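Local coordinates for protein putative transcriptional regulator (Salmonella typhimurium, PDB 1YYV) that is of uncharacterised function but probably binds DNA as a transcriptional regulator of the HxlR-like winged helix-turn-helix family, at residues T48-D53 with H90-L95. Numbering follows the deposited sequence. Where two conformers were deposited one is given.
Sequences THRFSD and HVEYSL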
# COMPACT_ATOMS: atom_id res chain seq x y z
N THR A 48 18.55 3.66 -12.30
CA THR A 48 17.81 4.25 -13.41
C THR A 48 17.25 3.21 -14.39
O THR A 48 17.93 2.24 -14.70
CB THR A 48 18.69 5.26 -14.14
OG1 THR A 48 19.17 6.21 -13.19
CG2 THR A 48 17.91 6.01 -15.20
N HIS A 49 15.98 3.39 -14.79
CA HIS A 49 15.31 2.62 -15.83
C HIS A 49 14.70 3.60 -16.78
O HIS A 49 14.25 4.67 -16.34
CB HIS A 49 14.14 1.84 -15.24
CG HIS A 49 14.55 0.68 -14.40
ND1 HIS A 49 15.30 0.81 -13.25
CD2 HIS A 49 14.30 -0.65 -14.53
CE1 HIS A 49 15.52 -0.39 -12.73
NE2 HIS A 49 14.94 -1.29 -13.50
N ARG A 50 14.70 3.24 -18.07
CA ARG A 50 13.95 3.95 -19.10
C ARG A 50 12.53 3.46 -19.02
O ARG A 50 12.26 2.39 -18.44
CB ARG A 50 14.56 3.70 -20.49
CG ARG A 50 16.08 3.88 -20.48
CD ARG A 50 16.69 4.09 -21.84
NE ARG A 50 17.13 2.83 -22.42
CZ ARG A 50 18.17 2.68 -23.25
NH1 ARG A 50 18.93 3.71 -23.60
NH2 ARG A 50 18.43 1.47 -23.71
N PHE A 51 11.60 4.24 -19.58
CA PHE A 51 10.20 3.81 -19.67
C PHE A 51 10.07 2.39 -20.17
O PHE A 51 9.26 1.64 -19.65
CB PHE A 51 9.40 4.77 -20.55
CG PHE A 51 7.91 4.54 -20.50
CD1 PHE A 51 7.10 5.30 -19.65
CD2 PHE A 51 7.30 3.58 -21.32
CE1 PHE A 51 5.72 5.13 -19.61
CE2 PHE A 51 5.91 3.39 -21.28
CZ PHE A 51 5.12 4.17 -20.42
N SER A 52 10.85 2.02 -21.19
CA SER A 52 10.77 0.69 -21.85
C SER A 52 11.27 -0.44 -20.97
O SER A 52 10.82 -1.56 -21.11
CB SER A 52 11.51 0.68 -23.23
OG SER A 52 12.93 0.82 -23.08
N ASP A 53 12.20 -0.14 -20.08
CA ASP A 53 12.70 -1.09 -19.08
C ASP A 53 11.64 -1.43 -17.98
O ASP A 53 11.47 -2.60 -17.61
CB ASP A 53 13.97 -0.53 -18.42
CG ASP A 53 15.12 -0.36 -19.40
OD1 ASP A 53 15.03 -0.85 -20.56
OD2 ASP A 53 16.14 0.26 -18.99
N HIS A 90 14.41 8.50 -25.44
CA HIS A 90 14.00 7.77 -24.27
C HIS A 90 13.72 8.75 -23.15
O HIS A 90 14.10 9.91 -23.20
CB HIS A 90 15.09 6.78 -23.81
CG HIS A 90 15.15 5.51 -24.60
ND1 HIS A 90 14.07 4.67 -24.75
CD2 HIS A 90 16.19 4.92 -25.25
CE1 HIS A 90 14.43 3.62 -25.47
NE2 HIS A 90 15.71 3.74 -25.78
N VAL A 91 12.99 8.26 -22.16
CA VAL A 91 12.86 8.98 -20.92
C VAL A 91 13.32 8.01 -19.85
O VAL A 91 12.95 6.84 -19.86
CB VAL A 91 11.40 9.48 -20.70
CG1 VAL A 91 10.42 8.32 -20.72
CG2 VAL A 91 11.31 10.28 -19.46
N GLU A 92 14.17 8.51 -18.95
CA GLU A 92 14.69 7.73 -17.84
C GLU A 92 14.18 8.22 -16.49
O GLU A 92 14.01 9.43 -16.28
CB GLU A 92 16.22 7.77 -17.84
CG GLU A 92 16.80 6.58 -18.56
CD GLU A 92 18.14 6.85 -19.12
OE1 GLU A 92 18.96 7.36 -18.35
OE2 GLU A 92 18.37 6.56 -20.33
N TYR A 93 14.00 7.25 -15.59
CA TYR A 93 13.44 7.41 -14.23
C TYR A 93 14.39 6.88 -13.18
O TYR A 93 14.91 5.79 -13.31
CB TYR A 93 12.09 6.64 -14.10
CG TYR A 93 11.06 7.15 -15.06
CD1 TYR A 93 10.32 8.29 -14.76
CD2 TYR A 93 10.88 6.57 -16.30
CE1 TYR A 93 9.40 8.81 -15.66
CE2 TYR A 93 9.96 7.07 -17.21
CZ TYR A 93 9.22 8.19 -16.88
OH TYR A 93 8.30 8.71 -17.75
N SER A 94 14.58 7.65 -12.12
CA SER A 94 15.21 7.14 -10.92
C SER A 94 14.51 7.74 -9.69
O SER A 94 13.70 8.68 -9.82
CB SER A 94 16.70 7.51 -10.90
OG SER A 94 16.86 8.91 -11.08
N LEU A 95 14.87 7.22 -8.52
CA LEU A 95 14.36 7.70 -7.24
C LEU A 95 15.11 8.92 -6.73
O LEU A 95 16.33 8.99 -6.79
CB LEU A 95 14.45 6.61 -6.16
CG LEU A 95 13.74 5.29 -6.40
CD1 LEU A 95 14.34 4.28 -5.49
CD2 LEU A 95 12.23 5.41 -6.20
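His49 and Tyr93 form an antiparallel hydrogen-bonded pair, joined by His49 N to Tyr93 O at 3.0 Å and Tyr93 N to His49 O at 2.7 Å. This is one edge of the small sheet of a winged helix-turn-helix domain: the short strand 49-50 pairs with 90-95, whose other side pairs with 79-84 in the wing hairpin. It illustrates how a strand of two residues can pass straight into a helix: Arg50 ends the strand and is also the N-cap residue of helix 51-55, whose first residue adds a third bond, Phe51 N to Val91 O at 2.9 Å. On the sheet face bearing Arg50 and Glu92, the Arg50 chain bends at chi3 (-93°); in the conformers described here (Arg50 and His90 were each modelled in two), its guanidinium lies flat on the His90 ring, the planes 27° apart, and Arg50 CD makes a CH-pi contact over that ring. Glu92 runs alongside Arg50, and the Thr48 side chain crosses Glu92 at about a right angle, its CG2 against Glu92 CG. Tyr93 lies on the other face with His49, and both it and Phe51 touch Leu70 of helix 66-76. Phe51 CG is anti to the backbone N (chi1 -170°), which carries its ring alongside Tyr93. Phe51 CB rests 3.7 Å from Val91 CG1. Tyr93 OH approaches the Phe51 ring at its edge, 4.1 Å from CD1.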